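Local coordinates for TCR beta chain (PDB 6LIR), which pairs with the TCR alpha chain to form the chicken alpha-beta T-cell receptor, which probably recognises peptide antigens presented by MHC molecules, at residues Met29-Gln35 and Ser83-Ala89; Leu40-Tyr44 and Ile57-Ala63; Glu1-Pro5 and Leu18-Gln22; Glu12-Leu18 and Leu73-Lys79. One frame throughout, in Å; residues are numbered along the deposited sequence.

Contact 1: residues Met29-Gln35 and Ser83-Ala89; sequences MSWYLQQ and SAIYFCA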
# COMPACT_ATOMS: atom_id res chain seq x y z
N MET B 29 -23.36 7.42 -3.73
CA MET B 29 -22.43 6.44 -3.22
C MET B 29 -22.16 5.43 -4.32
O MET B 29 -22.95 5.29 -5.26
CB MET B 29 -22.96 5.74 -1.96
CG MET B 29 -23.24 6.69 -0.82
SD MET B 29 -23.72 5.82 0.68
CE MET B 29 -22.20 4.94 1.05
N SER B 30 -21.06 4.70 -4.19
CA SER B 30 -20.70 3.77 -5.25
C SER B 30 -19.76 2.72 -4.70
O SER B 30 -19.14 2.89 -3.65
CB SER B 30 -20.05 4.51 -6.43
OG SER B 30 -18.87 5.17 -6.02
N TRP B 31 -19.64 1.63 -5.46
CA TRP B 31 -18.74 0.53 -5.14
C TRP B 31 -17.88 0.27 -6.37
O TRP B 31 -18.39 0.16 -7.48
CB TRP B 31 -19.51 -0.74 -4.76
CG TRP B 31 -19.88 -0.83 -3.30
CD1 TRP B 31 -21.12 -0.65 -2.76
CD2 TRP B 31 -19.01 -1.13 -2.21
NE1 TRP B 31 -21.07 -0.82 -1.40
CE2 TRP B 31 -19.78 -1.11 -1.03
CE3 TRP B 31 -17.64 -1.41 -2.11
CZ2 TRP B 31 -19.24 -1.37 0.23
CZ3 TRP B 31 -17.10 -1.66 -0.85
CH2 TRP B 31 -17.90 -1.63 0.30
N TYR B 32 -16.57 0.17 -6.15
CA TYR B 32 -15.59 0.07 -7.22
C TYR B 32 -14.75 -1.18 -6.99
O TYR B 32 -14.53 -1.61 -5.85
CB TYR B 32 -14.66 1.29 -7.27
CG TYR B 32 -15.23 2.47 -8.03
CD1 TYR B 32 -15.06 2.57 -9.40
CD2 TYR B 32 -15.92 3.48 -7.37
CE1 TYR B 32 -15.58 3.64 -10.11
CE2 TYR B 32 -16.44 4.56 -8.08
CZ TYR B 32 -16.26 4.63 -9.45
OH TYR B 32 -16.77 5.69 -10.16
N LEU B 33 -14.29 -1.77 -8.09
CA LEU B 33 -13.48 -2.98 -8.03
C LEU B 33 -12.09 -2.66 -8.54
O LEU B 33 -11.94 -2.08 -9.63
CB LEU B 33 -14.10 -4.09 -8.87
CG LEU B 33 -13.50 -5.49 -8.75
CD1 LEU B 33 -14.33 -6.33 -7.81
CD2 LEU B 33 -13.42 -6.15 -10.12
N GLN B 34 -11.07 -3.01 -7.76
CA GLN B 34 -9.68 -2.86 -8.15
C GLN B 34 -9.04 -4.24 -8.21
O GLN B 34 -8.96 -4.93 -7.19
CB GLN B 34 -8.92 -1.96 -7.18
CG GLN B 34 -7.46 -1.72 -7.58
CD GLN B 34 -6.66 -1.01 -6.52
OE1 GLN B 34 -6.31 -1.59 -5.49
NE2 GLN B 34 -6.35 0.26 -6.76
N GLN B 35 -8.60 -4.63 -9.39
CA GLN B 35 -7.79 -5.83 -9.54
C GLN B 35 -6.50 -5.46 -10.26
O GLN B 35 -6.47 -4.47 -11.01
CB GLN B 35 -8.55 -6.92 -10.32
CG GLN B 35 -9.80 -7.39 -9.59
CD GLN B 35 -10.63 -8.36 -10.40
OE1 GLN B 35 -10.93 -8.12 -11.57
NE2 GLN B 35 -11.02 -9.47 -9.78
N SER B 83 -12.43 -12.21 -6.08
CA SER B 83 -11.32 -11.75 -5.25
C SER B 83 -10.73 -10.46 -5.80
O SER B 83 -10.36 -10.37 -6.97
CB SER B 83 -10.24 -12.84 -5.18
OG SER B 83 -10.78 -14.06 -4.73
N ALA B 84 -10.64 -9.45 -4.93
CA ALA B 84 -10.33 -8.09 -5.36
C ALA B 84 -10.19 -7.21 -4.13
O ALA B 84 -10.44 -7.64 -2.99
CB ALA B 84 -11.41 -7.53 -6.29
N ILE B 85 -9.79 -5.97 -4.36
CA ILE B 85 -9.93 -4.91 -3.37
C ILE B 85 -11.13 -4.06 -3.78
O ILE B 85 -11.21 -3.60 -4.93
CB ILE B 85 -8.66 -4.05 -3.27
CG1 ILE B 85 -7.44 -4.92 -2.97
CG2 ILE B 85 -8.82 -2.99 -2.18
CD1 ILE B 85 -6.16 -4.14 -2.76
N TYR B 86 -12.06 -3.87 -2.86
CA TYR B 86 -13.31 -3.18 -3.13
C TYR B 86 -13.25 -1.81 -2.48
O TYR B 86 -12.90 -1.70 -1.30
CB TYR B 86 -14.51 -3.97 -2.59
CG TYR B 86 -14.81 -5.25 -3.34
CD1 TYR B 86 -14.01 -6.37 -3.18
CD2 TYR B 86 -15.90 -5.33 -4.20
CE1 TYR B 86 -14.28 -7.54 -3.87
CE2 TYR B 86 -16.18 -6.51 -4.89
CZ TYR B 86 -15.36 -7.60 -4.71
OH TYR B 86 -15.62 -8.77 -5.39
N PHE B 87 -13.60 -0.78 -3.24
CA PHE B 87 -13.57 0.58 -2.73
C PHE B 87 -14.97 1.16 -2.79
O PHE B 87 -15.62 1.14 -3.85
CB PHE B 87 -12.60 1.45 -3.54
CG PHE B 87 -11.15 1.21 -3.22
CD1 PHE B 87 -10.58 1.76 -2.09
CD2 PHE B 87 -10.36 0.44 -4.06
CE1 PHE B 87 -9.24 1.54 -1.79
CE2 PHE B 87 -9.02 0.22 -3.77
CZ PHE B 87 -8.46 0.77 -2.63
N CYS B 88 -15.44 1.66 -1.66
CA CYS B 88 -16.65 2.47 -1.61
C CYS B 88 -16.28 3.94 -1.75
O CYS B 88 -15.23 4.38 -1.26
CB CYS B 88 -17.42 2.26 -0.31
SG CYS B 88 -18.68 3.50 -0.07
N ALA B 89 -17.13 4.69 -2.44
CA ALA B 89 -16.87 6.10 -2.65
C ALA B 89 -18.19 6.86 -2.57
O ALA B 89 -19.27 6.29 -2.77
CB ALA B 89 -16.20 6.35 -4.01

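Contact 2: residues Leu40-Tyr44 and Ile57-Ala63; sequences LQLIY and IHTGYEA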
# COMPACT_ATOMS: atom_id res chain seq x y z
N LEU B 40 -9.89 0.93 -11.86
CA LEU B 40 -11.03 0.99 -10.94
C LEU B 40 -12.31 0.90 -11.77
O LEU B 40 -12.57 1.77 -12.61
CB LEU B 40 -11.02 2.29 -10.13
CG LEU B 40 -9.96 2.46 -9.04
CD1 LEU B 40 -9.92 3.91 -8.59
CD2 LEU B 40 -10.23 1.53 -7.87
N GLN B 41 -13.11 -0.13 -11.51
CA GLN B 41 -14.30 -0.39 -12.31
C GLN B 41 -15.53 -0.31 -11.42
O GLN B 41 -15.60 -0.98 -10.38
CB GLN B 41 -14.22 -1.75 -12.99
CG GLN B 41 -12.98 -1.94 -13.83
CD GLN B 41 -12.93 -3.30 -14.49
OE1 GLN B 41 -12.00 -4.08 -14.27
NE2 GLN B 41 -13.93 -3.60 -15.31
N LEU B 42 -16.50 0.51 -11.84
CA LEU B 42 -17.75 0.67 -11.11
C LEU B 42 -18.57 -0.61 -11.13
O LEU B 42 -18.95 -1.12 -12.19
CB LEU B 42 -18.56 1.82 -11.70
CG LEU B 42 -19.74 2.19 -10.79
CD1 LEU B 42 -19.30 3.16 -9.70
CD2 LEU B 42 -20.89 2.78 -11.60
N ILE B 43 -18.84 -1.14 -9.94
CA ILE B 43 -19.70 -2.31 -9.77
C ILE B 43 -21.16 -1.90 -9.67
O ILE B 43 -22.01 -2.42 -10.40
CB ILE B 43 -19.27 -3.11 -8.52
CG1 ILE B 43 -17.77 -3.39 -8.54
CG2 ILE B 43 -20.06 -4.41 -8.42
CD1 ILE B 43 -17.27 -4.02 -7.26
N TYR B 44 -21.46 -0.98 -8.77
CA TYR B 44 -22.81 -0.52 -8.51
C TYR B 44 -22.71 0.89 -7.95
O TYR B 44 -21.77 1.20 -7.22
CB TYR B 44 -23.52 -1.42 -7.49
CG TYR B 44 -24.60 -2.33 -8.05
CD1 TYR B 44 -25.88 -1.85 -8.31
CD2 TYR B 44 -24.33 -3.67 -8.29
CE1 TYR B 44 -26.86 -2.69 -8.81
CE2 TYR B 44 -25.31 -4.51 -8.79
CZ TYR B 44 -26.57 -4.02 -9.04
OH TYR B 44 -27.55 -4.86 -9.54
N ILE B 57 -19.69 -4.28 -14.59
CA ILE B 57 -19.20 -5.57 -14.11
C ILE B 57 -20.11 -6.07 -13.00
O ILE B 57 -19.68 -6.79 -12.09
CB ILE B 57 -17.74 -5.47 -13.62
CG1 ILE B 57 -17.61 -4.39 -12.54
CG2 ILE B 57 -16.81 -5.17 -14.78
CD1 ILE B 57 -16.30 -4.45 -11.79
N HIS B 58 -21.39 -5.68 -13.07
CA HIS B 58 -22.32 -5.96 -11.98
C HIS B 58 -22.71 -7.43 -11.90
O HIS B 58 -23.19 -7.87 -10.85
CB HIS B 58 -23.59 -5.13 -12.17
CG HIS B 58 -24.46 -5.63 -13.29
ND1 HIS B 58 -25.38 -6.64 -13.12
CD2 HIS B 58 -24.54 -5.26 -14.59
CE1 HIS B 58 -25.99 -6.87 -14.27
NE2 HIS B 58 -25.50 -6.04 -15.18
N THR B 59 -22.53 -8.20 -12.97
CA THR B 59 -22.87 -9.62 -12.95
C THR B 59 -22.12 -10.34 -11.84
O THR B 59 -20.88 -10.40 -11.85
CB THR B 59 -22.58 -10.27 -14.30
OG1 THR B 59 -23.46 -9.72 -15.29
CG2 THR B 59 -22.80 -11.77 -14.22
N GLY B 60 -22.87 -10.88 -10.88
CA GLY B 60 -22.29 -11.45 -9.68
C GLY B 60 -22.51 -10.61 -8.45
O GLY B 60 -22.05 -11.00 -7.37
N TYR B 61 -23.20 -9.48 -8.57
CA TYR B 61 -23.39 -8.57 -7.45
C TYR B 61 -24.82 -8.05 -7.46
O TYR B 61 -25.47 -7.95 -8.50
CB TYR B 61 -22.44 -7.37 -7.52
CG TYR B 61 -20.98 -7.72 -7.62
CD1 TYR B 61 -20.20 -7.88 -6.48
CD2 TYR B 61 -20.36 -7.87 -8.85
CE1 TYR B 61 -18.86 -8.19 -6.56
CE2 TYR B 61 -19.02 -8.18 -8.95
CZ TYR B 61 -18.27 -8.34 -7.80
OH TYR B 61 -16.94 -8.65 -7.88
N GLU B 62 -25.29 -7.70 -6.27
CA GLU B 62 -26.50 -6.92 -6.07
C GLU B 62 -26.17 -5.80 -5.10
O GLU B 62 -25.12 -5.81 -4.46
CB GLU B 62 -27.66 -7.79 -5.56
CG GLU B 62 -28.13 -8.83 -6.56
CD GLU B 62 -29.32 -9.63 -6.06
OE1 GLU B 62 -30.17 -9.05 -5.34
OE2 GLU B 62 -29.41 -10.83 -6.38
N ALA B 63 -27.07 -4.83 -4.99
CA ALA B 63 -26.79 -3.72 -4.09
C ALA B 63 -28.09 -3.12 -3.59
O ALA B 63 -29.15 -3.25 -4.23
CB ALA B 63 -25.93 -2.65 -4.76
O HOH W 1 -29.55 -5.00 -6.67

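Contact 3: residues Glu1-Pro5 and Leu18-Gln22; sequences EINQP and LSCRQ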
# COMPACT_ATOMS: atom_id res chain seq x y z
N GLU B 1 -14.39 9.91 7.14
CA GLU B 1 -15.07 9.03 8.08
C GLU B 1 -15.74 7.86 7.37
O GLU B 1 -16.28 6.96 8.02
CB GLU B 1 -16.12 9.82 8.88
CG GLU B 1 -15.59 10.48 10.15
CD GLU B 1 -16.48 10.24 11.35
OE1 GLU B 1 -17.43 9.44 11.25
OE2 GLU B 1 -16.23 10.86 12.41
N ILE B 2 -15.70 7.87 6.04
CA ILE B 2 -16.37 6.84 5.25
C ILE B 2 -15.78 5.47 5.62
O ILE B 2 -14.58 5.23 5.47
CB ILE B 2 -16.25 7.15 3.75
CG1 ILE B 2 -16.91 6.06 2.91
CG2 ILE B 2 -14.79 7.39 3.34
CD1 ILE B 2 -17.28 6.54 1.52
N ASN B 3 -16.64 4.59 6.14
CA ASN B 3 -16.20 3.33 6.73
C ASN B 3 -16.58 2.14 5.86
O ASN B 3 -17.69 2.09 5.31
CB ASN B 3 -16.80 3.15 8.13
CG ASN B 3 -16.50 1.79 8.72
OD1 ASN B 3 -17.37 0.94 8.84
ND2 ASN B 3 -15.24 1.58 9.11
N GLN B 4 -15.67 1.17 5.77
CA GLN B 4 -15.92 -0.10 5.10
C GLN B 4 -15.00 -1.15 5.69
O GLN B 4 -13.92 -0.80 6.19
CB GLN B 4 -15.72 0.03 3.58
CG GLN B 4 -14.29 0.25 3.13
CD GLN B 4 -14.15 0.23 1.62
OE1 GLN B 4 -13.87 1.25 1.00
NE2 GLN B 4 -14.36 -0.94 1.03
N PRO B 5 -15.39 -2.42 5.68
CA PRO B 5 -14.57 -3.46 6.31
C PRO B 5 -13.16 -3.52 5.74
O PRO B 5 -12.94 -3.29 4.55
CB PRO B 5 -15.34 -4.76 6.01
CG PRO B 5 -16.73 -4.32 5.77
CD PRO B 5 -16.64 -2.97 5.12
N LEU B 18 -20.97 -6.56 1.77
CA LEU B 18 -20.08 -5.49 2.17
C LEU B 18 -20.91 -4.22 2.28
O LEU B 18 -21.61 -3.84 1.34
CB LEU B 18 -18.94 -5.29 1.17
CG LEU B 18 -17.87 -6.37 1.04
CD1 LEU B 18 -16.86 -6.00 -0.06
CD2 LEU B 18 -17.16 -6.59 2.36
N SER B 19 -20.83 -3.57 3.43
CA SER B 19 -21.65 -2.40 3.70
C SER B 19 -20.75 -1.19 3.90
O SER B 19 -19.83 -1.22 4.72
CB SER B 19 -22.55 -2.64 4.92
OG SER B 19 -23.30 -3.83 4.77
N CYS B 20 -21.03 -0.14 3.15
CA CYS B 20 -20.29 1.11 3.25
C CYS B 20 -21.12 2.16 3.99
O CYS B 20 -22.32 2.29 3.75
CB CYS B 20 -19.91 1.63 1.87
SG CYS B 20 -19.14 3.26 1.88
N ARG B 21 -20.46 2.89 4.88
CA ARG B 21 -21.14 3.84 5.74
C ARG B 21 -20.42 5.17 5.67
O ARG B 21 -19.19 5.22 5.84
CB ARG B 21 -21.22 3.35 7.19
CG ARG B 21 -21.95 2.04 7.35
CD ARG B 21 -21.57 1.32 8.63
NE ARG B 21 -21.97 -0.08 8.59
CZ ARG B 21 -23.20 -0.52 8.85
NH1 ARG B 21 -24.15 0.34 9.19
NH2 ARG B 21 -23.47 -1.81 8.77
N GLN B 22 -21.18 6.23 5.46
CA GLN B 22 -20.63 7.56 5.24
C GLN B 22 -21.37 8.55 6.12
O GLN B 22 -22.58 8.43 6.32
CB GLN B 22 -20.75 7.97 3.76
CG GLN B 22 -22.15 7.79 3.20
CD GLN B 22 -22.81 9.09 2.80
OE1 GLN B 22 -22.23 10.17 2.93
NE2 GLN B 22 -24.03 8.99 2.29
O HOH W 2 -18.93 -1.02 7.47

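Contact 4: residues Glu12-Leu18 and Leu73-Lys79; sequences EDENATL and LDIISAK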
# COMPACT_ATOMS: atom_id res chain seq x y z
N GLU B 12 -16.06 -20.62 -1.40
CA GLU B 12 -16.78 -20.74 -2.66
C GLU B 12 -18.27 -20.93 -2.40
O GLU B 12 -18.67 -21.61 -1.44
CB GLU B 12 -16.24 -21.92 -3.46
CG GLU B 12 -16.29 -21.74 -4.96
CD GLU B 12 -15.03 -22.23 -5.64
OE1 GLU B 12 -14.33 -21.41 -6.28
OE2 GLU B 12 -14.73 -23.44 -5.53
N ASP B 13 -19.09 -20.30 -3.24
CA ASP B 13 -20.55 -20.36 -3.24
C ASP B 13 -21.16 -19.56 -2.09
O ASP B 13 -22.39 -19.47 -2.00
CB ASP B 13 -21.09 -21.80 -3.18
CG ASP B 13 -20.69 -22.62 -4.39
OD1 ASP B 13 -19.48 -22.69 -4.69
OD2 ASP B 13 -21.59 -23.19 -5.05
N GLU B 14 -20.35 -18.97 -1.23
CA GLU B 14 -20.85 -18.21 -0.10
C GLU B 14 -21.52 -16.92 -0.56
O GLU B 14 -21.18 -16.35 -1.60
CB GLU B 14 -19.72 -17.87 0.86
CG GLU B 14 -19.92 -18.40 2.26
CD GLU B 14 -18.96 -17.76 3.22
OE1 GLU B 14 -17.81 -18.23 3.29
OE2 GLU B 14 -19.34 -16.80 3.91
N ASN B 15 -22.48 -16.47 0.23
CA ASN B 15 -23.03 -15.13 0.06
C ASN B 15 -22.48 -14.24 1.16
O ASN B 15 -22.14 -14.70 2.25
CB ASN B 15 -24.56 -15.15 0.11
CG ASN B 15 -25.18 -15.84 -1.08
OD1 ASN B 15 -24.61 -15.86 -2.17
ND2 ASN B 15 -26.36 -16.42 -0.88
N ALA B 16 -22.39 -12.95 0.86
CA ALA B 16 -21.82 -12.00 1.79
C ALA B 16 -22.22 -10.60 1.38
O ALA B 16 -22.46 -10.32 0.20
CB ALA B 16 -20.29 -12.11 1.85
N THR B 17 -22.27 -9.71 2.37
CA THR B 17 -22.60 -8.31 2.16
C THR B 17 -21.45 -7.44 2.64
O THR B 17 -20.98 -7.60 3.78
CB THR B 17 -23.89 -7.93 2.90
OG1 THR B 17 -25.00 -8.61 2.30
CG2 THR B 17 -24.12 -6.43 2.85
N LEU B 18 -20.97 -6.56 1.77
CA LEU B 18 -20.08 -5.49 2.17
C LEU B 18 -20.91 -4.22 2.28
O LEU B 18 -21.61 -3.84 1.34
CB LEU B 18 -18.94 -5.29 1.17
CG LEU B 18 -17.87 -6.37 1.04
CD1 LEU B 18 -16.86 -6.00 -0.06
CD2 LEU B 18 -17.16 -6.59 2.36
N LEU B 73 -23.28 -3.76 -0.68
CA LEU B 73 -22.88 -4.53 -1.85
C LEU B 73 -22.98 -6.01 -1.49
O LEU B 73 -22.30 -6.48 -0.58
CB LEU B 73 -21.46 -4.18 -2.30
CG LEU B 73 -20.98 -4.93 -3.55
CD1 LEU B 73 -21.72 -4.47 -4.80
CD2 LEU B 73 -19.47 -4.78 -3.73
N ASP B 74 -23.83 -6.74 -2.21
CA ASP B 74 -24.08 -8.15 -1.94
C ASP B 74 -23.28 -9.00 -2.93
O ASP B 74 -23.33 -8.76 -4.14
CB ASP B 74 -25.57 -8.48 -2.04
CG ASP B 74 -26.39 -7.81 -0.96
OD1 ASP B 74 -25.92 -7.73 0.19
OD2 ASP B 74 -27.52 -7.37 -1.27
N ILE B 75 -22.56 -9.98 -2.40
CA ILE B 75 -21.76 -10.90 -3.21
C ILE B 75 -22.57 -12.18 -3.38
O ILE B 75 -22.81 -12.92 -2.42
CB ILE B 75 -20.41 -11.19 -2.55
CG1 ILE B 75 -19.60 -9.90 -2.37
CG2 ILE B 75 -19.64 -12.24 -3.35
CD1 ILE B 75 -18.59 -9.64 -3.47
N ILE B 76 -22.99 -12.44 -4.62
CA ILE B 76 -23.83 -13.58 -4.95
C ILE B 76 -22.96 -14.76 -5.38
O ILE B 76 -22.21 -14.65 -6.36
CB ILE B 76 -24.84 -13.23 -6.05
CG1 ILE B 76 -25.61 -11.96 -5.68
CG2 ILE B 76 -25.80 -14.38 -6.29
CD1 ILE B 76 -26.30 -12.03 -4.33
N SER B 77 -23.05 -15.87 -4.65
CA SER B 77 -22.37 -17.12 -5.02
C SER B 77 -20.88 -16.90 -5.28
O SER B 77 -20.38 -17.06 -6.39
CB SER B 77 -23.05 -17.76 -6.23
OG SER B 77 -22.28 -18.85 -6.72
N ALA B 78 -20.20 -16.47 -4.21
CA ALA B 78 -18.81 -16.04 -4.27
C ALA B 78 -17.92 -17.01 -5.04
O ALA B 78 -17.97 -18.23 -4.84
CB ALA B 78 -18.26 -15.87 -2.85
N LYS B 79 -17.13 -16.44 -5.94
CA LYS B 79 -16.30 -17.15 -6.90
C LYS B 79 -14.90 -16.56 -6.81
O LYS B 79 -14.72 -15.43 -6.34
CB LYS B 79 -16.83 -17.02 -8.33
CG LYS B 79 -18.17 -17.70 -8.59
CD LYS B 79 -17.99 -19.19 -8.87
CE LYS B 79 -19.14 -19.99 -8.28
NZ LYS B 79 -19.02 -20.11 -6.80

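Contact 1: residues Met29-Gln35 and Ser83-Ala89
C88 lays its CB over one face of the W31 indole, 3.8 Å from the centroid of the six-membered ring, and its SG stands farther out above the same face in a Cys sulfur-aromatic contact. W31 CG is anti to the carbonyl carbon (chi1 -87°), and chi2 of 106° presents the ring's broad side to the cysteine. C88 SG swings the other way, anti to N, to form the disulfide with C20, and passes M29 CE at 4.0 Å. At its CZ3 corner the indole reaches Y86 CB (3.9 Å), the two side chains crossing at about a right angle. This tryptophan packed on the intersheet disulfide is the hallmark core of the immunoglobulin fold. With the indole cut down to the methyl of an alanine, C88 is likely to lose the surface its CB rests on, and F71 O its N-H partner, NE1. Further along, L33 CD1 sits over the Y86 ring, 3.5 Å from CE2, and equally near A84 CB. The Y86 hydroxyl bonds to H82 O, a tyrosine corner. Q35 NE2 donates to S83 O (3.0 Å), which lies in the plane of the amide. Antiparallel backbone bonds, among them Y32 N to F87 O at 2.7 Å, bind the strands throughout. Strand 40-46 flanks 28-34, and strand 100-110 flanks 84-91. W31 and Y86 look toward strands 16-21 and 70-75 of the facing sheet, whereas Y32 meets F99 of the TCR alpha chain edge-to-face.

Contact 2: residues Leu40-Tyr44 and Ile57-Ala63
I43 and Y44 pack against I57, Y61 and A63 in a largely apolar contact at one edge of the V-set sandwich, where strand 40-46 of one sheet meets strand 61-67 of the other and the turn before it. The short strand segments run 63° apart, and side chains rather than paired backbones make the joint. I43 and Y44 both stand opposite W31 in a classic beta bulge, and each takes a ring contact. I43 CG2, placed anti to the backbone N, lies over the Y61 ring, 3.7 Å from its centroid. A63 CB in turn covers one face of Y44, 3.8 Å from that centroid, while Y61 O approaches the edge at CE2 (3.5 Å). H58 CB adds a contact to the same CE2 carbon (3.8 Å). A serine in place of Y44 would probably leave the A63 methyl and H58 CB without their aromatic surface, opening a gap between the sheets. I57 holds CG1 between its N and carbonyl carbon (chi1 56°), and CD1 ends 3.7 Å from I43 CG1 and beside Q41 CB. A water accepts from A63 N (3.0 Å) and bonds weakly to Y44 OH. From H58 to Y61 the chain makes a type II turn, with G60 at its positive-phi position. Strand 28-34 flanks 40-46, strand 70-75 flanks 61-67, and the Y61 hydroxyl reaches Y86 OH on strand 84-91.

Contact 3: residues Glu1-Pro5 and Leu18-Gln22
I2 CG1 and C20 SG are each anti to their own backbone N (chi1 179° and 174°), and these torsions bring the two groups together at 3.7 Å. The I2 CD1 methyl lies almost as near the sulfur, so that the isoleucine lines the C20-C88 disulfide. Next to them, the backbones of N3 and R21 exchange two hydrogen bonds, N3 N to R21 O at 2.6 Å and R21 N to N3 O at 2.9 Å, which form a single antiparallel bridge. Such a short pairing with strand 16-21 is how the N-terminal segment of a V domain begins, before the chain crosses to the other sheet, here as strand 7-11. Q4 follows the disulfide inward and spends its amide on Y86 O, C88 N and T105 OG1. P5 has no N-H to continue the ladder; instead its ring packs on the strand, with CD 3.7 Å from S19 O and CG 4.1 Å from L18 CD2. On the outer side a water donates to both N3 OD1 and S19 O, each at 2.9 Å, and R21 NE, in whose guanidinium plane the water lies, gives it a weak third bond.

Contact 4: residues Glu12-Leu18 and Leu73-Lys79
N15 reaches across to the 73-79 segment with CB, CG and OD1. CB passes I75 O at 3.8 Å, and CG, anti to the carbonyl carbon (chi1 -68°), lies 4.0 Å from the same I75 O and turns the amide toward the loop that follows strand 70-75. At the tip, OD1 accepts from S77 N at 2.9 Å in a nearly straight bond (178°), the N-H meeting it almost end-on to the C=O. Two residues on, T17 and D74 lie side by side, pointing the same way; OG1 bonds to OD1, although the modelled length is too short to be trusted. Here strands 16-21 and 70-75 pair as neighbours in the three-stranded sheet of the V-set sandwich, with I75 N to A16 O and L73 N to L18 O both 2.6 Å. Past the strand ends two more backbone bonds keep the loops together, D13 N to A78 O and A78 N to E14 O. A78 O has a second donor, K79 NZ at 2.9 Å, which comes from above the carbonyl plane. The lysine is bent at chi2, chi3 and chi4 and curls back so that NZ also makes a long, weak salt bridge to D13 OD1 (3.4 Å). L10 of strand 7-11 lies against A16 and A78.

Overall arrangement
Starting at the N terminus, contact 3 closes the first loop, between residues 1-5 and 18-22. Contact 4 opens within that loop and closes only at 73-79, so the two cross, sharing L18 on strand 16-21. Contact 1 opens at 29-35, after contact 3 is complete, and closes at 83-89, crossing contact 4 in turn. Contact 2, from 40-44 to 57-63, is nested inside both of these longer loops. Contact 1 builds the middle of one sheet and contact 4 pairs two strands of the other. The C20-C88 disulfide bolts contacts 3 and 1 together, while contact 2 spans the sheets about 17 Å, centre to centre, from contact 3.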